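Local coordinates for uncharacterized protein (Nostoc punctiforme, PDB 2R3S) that is probably an O-methyltransferase, with a Rossmann-like methyltransferase domain joined to a helix-turn-helix-type dimerisation domain, at residues K266-D271 with V330-K335; V236-F241 with Q252-I257. All coordinates share one frame; numbering follows the deposited sequence.

Interaction 1. Residues K266-D271 with V330-K335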
loop_
_atom_site.group_PDB
_atom_site.type_symbol
_atom_site.label_atom_id
_atom_site.label_comp_id
_atom_site.label_asym_id
_atom_site.label_seq_id
_atom_site.Cartn_x
_atom_site.Cartn_y
_atom_site.Cartn_z
ATOM N N LYS A 266 38.641 9.392 10.339
ATOM C CA LYS A 266 37.296 9.927 10.127
ATOM C C LYS A 266 36.289 8.815 9.867
ATOM O O LYS A 266 36.591 7.852 9.180
ATOM C CB LYS A 266 37.314 10.903 8.953
ATOM C CG LYS A 266 37.598 12.327 9.386
ATOM C CD LYS A 266 38.158 13.223 8.289
ATOM C CE LYS A 266 39.561 13.723 8.652
ATOM N NZ LYS A 266 40.158 14.626 7.622
ATOM N N VAL A 267 35.090 8.954 10.421
ATOM C CA VAL A 267 33.968 8.057 10.133
ATOM C C VAL A 267 32.963 8.835 9.272
ATOM O O VAL A 267 32.643 9.976 9.592
ATOM C CB VAL A 267 33.303 7.601 11.434
ATOM C CG1 VAL A 267 32.139 6.646 11.172
ATOM C CG2 VAL A 267 34.341 6.963 12.353
ATOM N N ILE A 268 32.498 8.241 8.176
ATOM C CA ILE A 268 31.364 8.780 7.402
ATOM C C ILE A 268 30.144 7.868 7.552
ATOM O O ILE A 268 30.176 6.693 7.161
ATOM C CB ILE A 268 31.681 8.892 5.925
ATOM C CG1 ILE A 268 32.895 9.799 5.701
ATOM C CG2 ILE A 268 30.459 9.453 5.151
ATOM C CD1 ILE A 268 33.095 10.216 4.221
ATOM N N VAL A 269 29.094 8.402 8.168
ATOM C CA VAL A 269 27.800 7.716 8.270
ATOM C C VAL A 269 26.919 8.158 7.110
ATOM O O VAL A 269 26.820 9.339 6.817
ATOM C CB VAL A 269 27.117 7.978 9.627
ATOM C CG1 VAL A 269 25.741 7.314 9.697
ATOM C CG2 VAL A 269 28.010 7.470 10.750
ATOM N N PHE A 270 26.328 7.194 6.410
ATOM C CA PHE A 270 25.400 7.479 5.318
ATOM C C PHE A 270 24.104 6.764 5.687
ATOM O O PHE A 270 24.095 5.556 5.861
ATOM C CB PHE A 270 25.961 7.015 3.975
ATOM C CG PHE A 270 24.992 7.155 2.829
ATOM C CD1 PHE A 270 24.798 8.373 2.211
ATOM C CD2 PHE A 270 24.276 6.056 2.355
ATOM C CE1 PHE A 270 23.890 8.497 1.141
ATOM C CE2 PHE A 270 23.381 6.190 1.300
ATOM C CZ PHE A 270 23.196 7.408 0.702
ATOM N N ASP A 271 23.019 7.513 5.875
ATOM C CA ASP A 271 21.840 6.940 6.513
ATOM C C ASP A 271 20.632 7.858 6.328
ATOM O O ASP A 271 20.750 8.910 5.722
ATOM C CB ASP A 271 22.136 6.674 8.007
ATOM C CG ASP A 271 21.515 5.366 8.528
ATOM O OD1 ASP A 271 20.283 5.166 8.371
ATOM O OD2 ASP A 271 22.271 4.548 9.123
ATOM N N VAL A 330 24.448 12.578 5.328
ATOM C CA VAL A 330 25.787 12.155 5.823
ATOM C C VAL A 330 26.188 12.830 7.162
ATOM O O VAL A 330 25.913 14.000 7.367
ATOM C CB VAL A 330 26.889 12.350 4.739
ATOM C CG1 VAL A 330 28.258 12.292 5.350
ATOM C CG2 VAL A 330 26.775 11.295 3.621
ATOM N N ILE A 331 26.768 12.061 8.090
ATOM C CA ILE A 331 27.470 12.595 9.265
ATOM C C ILE A 331 28.962 12.253 9.161
ATOM O O ILE A 331 29.310 11.085 9.023
ATOM C CB ILE A 331 26.927 11.993 10.576
ATOM C CG1 ILE A 331 25.492 12.439 10.807
ATOM C CG2 ILE A 331 27.772 12.391 11.777
ATOM C CD1 ILE A 331 24.812 11.680 11.893
ATOM N N VAL A 332 29.840 13.254 9.206
ATOM C CA VAL A 332 31.278 13.018 9.367
ATOM C C VAL A 332 31.663 13.193 10.833
ATOM O O VAL A 332 31.356 14.232 11.430
ATOM C CB VAL A 332 32.112 13.953 8.512
ATOM C CG1 VAL A 332 33.600 13.677 8.716
ATOM C CG2 VAL A 332 31.700 13.804 7.026
ATOM N N ALA A 333 32.268 12.156 11.415
ATOM C CA ALA A 333 32.811 12.189 12.771
ATOM C C ALA A 333 34.338 12.207 12.694
ATOM O O ALA A 333 34.917 11.634 11.777
ATOM C CB ALA A 333 32.350 11.023 13.577
ATOM N N TYR A 334 34.961 12.885 13.664
ATOM C CA TYR A 334 36.414 13.077 13.740
ATOM C C TYR A 334 36.857 12.486 15.050
ATOM O O TYR A 334 36.229 12.725 16.087
ATOM C CB TYR A 334 36.767 14.565 13.697
ATOM C CG TYR A 334 36.307 15.218 12.431
ATOM C CD1 TYR A 334 34.986 15.657 12.286
ATOM C CD2 TYR A 334 37.170 15.370 11.355
ATOM C CE1 TYR A 334 34.534 16.251 11.083
ATOM C CE2 TYR A 334 36.749 15.950 10.165
ATOM C CZ TYR A 334 35.428 16.399 10.031
ATOM O OH TYR A 334 35.020 16.993 8.838
ATOM N N LYS A 335 37.926 11.699 15.000
ATOM C CA LYS A 335 38.453 11.005 16.188
ATOM C C LYS A 335 38.787 12.018 17.285
ATOM O O LYS A 335 39.182 13.151 16.972
ATOM C CB LYS A 335 39.719 10.202 15.815
ATOM C CG LYS A 335 40.036 9.051 16.748
ATOM C CD LYS A 335 41.447 8.511 16.506
ATOM C CE LYS A 335 41.703 7.255 17.307
ATOM N NZ LYS A 335 43.026 6.695 16.982
ATOM O OXT LYS A 335 38.662 11.738 18.490
#
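The aliphatic chain of Lys266 runs obliquely alongside the CD2-CE2 side of the Tyr334 ring through its CG, CD and CE, with CD 3.6 Å from CE2. A bend at chi3 (-118°) keeps CE beside the ring before NZ runs on. An alanine here would lose these methylenes and would probably leave CD2 and CE2 of Tyr334 without this neighbour and the ring freer to turn. Beneath them strands 266-271 and 330-334 run antiparallel. Val267 and Ala333 form one hydrogen-bonded pair, Val269 and Ile331 the next. The bond from Val269 N to Ile331 O measures 2.8 Å and is nearly straight at 169°; its return, Ile331 N to Val269 O, is longer at 3.0 Å and meets the oxygen from outside the carbonyl plane. CA-H...O contacts fill the steps between, the shortest from Val330 CA to Val269 O at 3.2 Å. On the face with Lys266, Val330 spreads its two methyls: CG1, anti to the backbone N (chi1 164°), touches Ile268 CG2 at 3.6 Å, while CG2 comes in the ring plane to the edge of Phe270 at CD1, 3.8 Å off. Helix 149-159 packs on Ile268 and Phe270 there. On the other face Val267 meets Ala333 and Val269 meets Ile331, with CB atoms 4.1 Å apart in both pairs, and helix 303-312 touches Val269, Ile331 and Ala333. This joins the antiparallel strand to the parallel part of the methyltransferase sheet: four backbone bonds fix the register, while the side chains add almost wholly apolar packing.

Interaction 2. Residues V236-F241 with Q252-I257. With EDO (1,2-ethanediol), chain E.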
loop_
_atom_site.group_PDB
_atom_site.type_symbol
_atom_site.label_atom_id
_atom_site.label_comp_id
_atom_site.label_asym_id
_atom_site.label_seq_id
_atom_site.Cartn_x
_atom_site.Cartn_y
_atom_site.Cartn_z
ATOM N N VAL A 236 36.549 5.282 7.858
ATOM C CA VAL A 236 35.593 4.198 8.158
ATOM C C VAL A 236 34.179 4.598 7.682
ATOM O O VAL A 236 33.583 5.555 8.175
ATOM C CB VAL A 236 35.568 3.826 9.652
ATOM C CG1 VAL A 236 34.607 2.677 9.906
ATOM C CG2 VAL A 236 36.991 3.445 10.148
ATOM N N LEU A 237 33.664 3.866 6.700
ATOM C CA LEU A 237 32.336 4.111 6.157
ATOM C C LEU A 237 31.316 3.225 6.860
ATOM O O LEU A 237 31.562 2.041 7.050
ATOM C CB LEU A 237 32.312 3.814 4.661
ATOM C CG LEU A 237 33.492 4.320 3.843
ATOM C CD1 LEU A 237 33.250 4.038 2.373
ATOM C CD2 LEU A 237 33.691 5.781 4.118
ATOM N N LEU A 238 30.175 3.808 7.223
ATOM C CA LEU A 238 29.017 3.093 7.732
ATOM C C LEU A 238 27.751 3.441 6.891
ATOM O O LEU A 238 26.895 4.255 7.309
ATOM C CB LEU A 238 28.796 3.479 9.188
ATOM C CG LEU A 238 29.722 2.905 10.254
ATOM C CD1 LEU A 238 29.705 3.771 11.556
ATOM C CD2 LEU A 238 29.291 1.480 10.509
ATOM N N PRO A 239 27.617 2.818 5.704
ATOM C CA PRO A 239 26.454 3.076 4.870
ATOM C C PRO A 239 25.263 2.222 5.292
ATOM O O PRO A 239 25.375 1.019 5.328
ATOM C CB PRO A 239 26.937 2.698 3.471
ATOM C CG PRO A 239 28.265 2.010 3.645
ATOM C CD PRO A 239 28.518 1.839 5.079
ATOM N N ASN A 240 24.147 2.857 5.621
ATOM C CA ASN A 240 22.891 2.170 5.952
ATOM C C ASN A 240 23.049 0.978 6.921
ATOM O O ASN A 240 22.421 -0.098 6.741
ATOM C CB ASN A 240 22.127 1.747 4.671
ATOM C CG ASN A 240 21.483 2.917 3.949
ATOM O OD1 ASN A 240 20.676 3.647 4.526
ATOM N ND2 ASN A 240 21.824 3.089 2.669
ATOM N N PHE A 241 23.844 1.190 7.974
ATOM C CA PHE A 241 24.062 0.166 8.998
ATOM C C PHE A 241 23.487 0.521 10.341
ATOM O O PHE A 241 22.830 -0.291 10.964
ATOM C CB PHE A 241 25.563 -0.102 9.184
ATOM C CG PHE A 241 25.866 -1.424 9.887
ATOM C CD1 PHE A 241 25.258 -2.611 9.478
ATOM C CD2 PHE A 241 26.773 -1.483 10.935
ATOM C CE1 PHE A 241 25.535 -3.816 10.108
ATOM C CE2 PHE A 241 27.052 -2.702 11.564
ATOM C CZ PHE A 241 26.428 -3.854 11.147
ATOM N N GLN A 252 28.680 0.663 21.255
ATOM C CA GLN A 252 29.614 -0.465 21.229
ATOM C C GLN A 252 30.394 -0.486 19.918
ATOM O O GLN A 252 31.630 -0.557 19.924
ATOM C CB GLN A 252 28.863 -1.790 21.416
ATOM C CG GLN A 252 29.757 -3.033 21.617
ATOM C CD GLN A 252 28.970 -4.346 21.566
ATOM O OE1 GLN A 252 29.296 -5.246 20.794
ATOM N NE2 GLN A 252 27.924 -4.454 22.390
ATOM N N LEU A 253 29.679 -0.352 18.798
ATOM C CA LEU A 253 30.318 -0.371 17.492
ATOM C C LEU A 253 31.221 0.839 17.289
ATOM O O LEU A 253 32.325 0.689 16.789
ATOM C CB LEU A 253 29.288 -0.484 16.353
ATOM C CG LEU A 253 29.858 -0.769 14.946
ATOM C CD1 LEU A 253 30.283 -2.268 14.751
ATOM C CD2 LEU A 253 28.863 -0.305 13.869
ATOM N N LEU A 254 30.771 2.028 17.681
ATOM C CA LEU A 254 31.553 3.247 17.446
ATOM C C LEU A 254 32.866 3.278 18.270
ATOM O O LEU A 254 33.856 3.896 17.845
ATOM C CB LEU A 254 30.703 4.526 17.684
ATOM C CG LEU A 254 29.477 4.776 16.754
ATOM C CD1 LEU A 254 28.744 6.044 17.141
ATOM C CD2 LEU A 254 29.846 4.834 15.297
ATOM N N ARG A 255 32.869 2.605 19.425
ATOM C CA ARG A 255 34.096 2.483 20.259
ATOM C C ARG A 255 35.127 1.573 19.586
ATOM O O ARG A 255 36.307 1.915 19.498
ATOM C CB ARG A 255 33.766 1.983 21.674
ATOM C CG ARG A 255 33.269 3.094 22.651
ATOM C CD ARG A 255 33.023 2.556 24.091
ATOM N NE ARG A 255 31.897 1.618 24.161
ATOM C CZ ARG A 255 30.651 1.930 24.537
ATOM N NH1 ARG A 255 30.315 3.173 24.910
ATOM N NH2 ARG A 255 29.725 0.976 24.542
ATOM N N LYS A 256 34.664 0.442 19.073
ATOM C CA LYS A 256 35.485 -0.469 18.280
ATOM C C LYS A 256 36.069 0.250 17.064
ATOM O O LYS A 256 37.255 0.155 16.752
ATOM C CB LYS A 256 34.629 -1.652 17.853
ATOM C CG LYS A 256 35.344 -2.724 17.066
ATOM C CD LYS A 256 34.431 -3.914 16.853
ATOM C CE LYS A 256 35.165 -5.060 16.144
ATOM N NZ LYS A 256 34.366 -6.286 16.123
ATOM N N ILE A 257 35.237 1.008 16.385
ATOM C CA ILE A 257 35.698 1.761 15.240
ATOM C C ILE A 257 36.777 2.743 15.668
ATOM O O ILE A 257 37.758 2.946 14.935
ATOM C CB ILE A 257 34.526 2.498 14.545
ATOM C CG1 ILE A 257 33.615 1.471 13.849
ATOM C CG2 ILE A 257 35.054 3.528 13.563
ATOM C CD1 ILE A 257 32.314 2.005 13.312
HETATM C C1 EDO E . 24.426 -1.203 3.583
HETATM O O1 EDO E . 25.437 -1.320 4.650
HETATM C C2 EDO E . 23.413 -2.353 3.449
HETATM O O2 EDO E . 22.226 -2.268 4.258
#
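The beta-alpha-beta unit of the Rossmann-like methyltransferase domain brings helix 247-260 back over the strand that precedes it, here 236-239 against 252-257. Ile257 sits over two strand residues. Its CG2 fits against both methyls of Val236, 3.8 Å from CG1, and its CD1 meets Leu238 CD1 tip to tip at 3.6 Å. With CG1 anti to the carbonyl carbon (chi1 -70°), Ile257 sends these two ends to different neighbours. The two methyls of Leu238 divide the helix residues between them: CD1 also touches Leu254 CD2 at 3.9 Å, and CD2 touches Leu253 CD2, the two side chains sliding past each other in opposite directions. The axes of strand 236-239 and helix 252-257 make 157°, the reversal expected of a right-handed crossover, whose returning strand in the sheet, 265-271, lies parallel beside the first and lends Val267 to the same layer under Ile257. Where the strand gives way to loop, Leu253 CD2 reaches the edge of the Phe241 ring, 3.8 Å from CE2 and in the ring plane; Phe245 meets that ring edge-to-face. No hydrogen bond crosses between strand and helix. Beyond the strand end, an ethanediol, probably from the crystallisation liquor, lies by the carbonyls of Pro239 and Asn240, its O2 making a weak 3.3 Å hydrogen bond to Asn240 O.

In the fold
Both interactions are buried and meet in the seven-stranded mixed sheet, where 265-271 and 233-239 are neighbours; their centres lie 9 Å apart. Interaction 1 works within the sheet, through paired backbones, and is partly exposed at its Lys266 end. Interaction 2 works between layers, setting a helix on one face by side-chain packing alone. Probable hydrogen bonds join them, from Leu238 N to Ile268 O and from Asn240 N to Phe270 O, and Val267 CG2 packs on Ile257 CG2. Along the chain, 236-241 with 252-257 closes first, and 266-271 then carries the sheet on to the antiparallel strand 330-334.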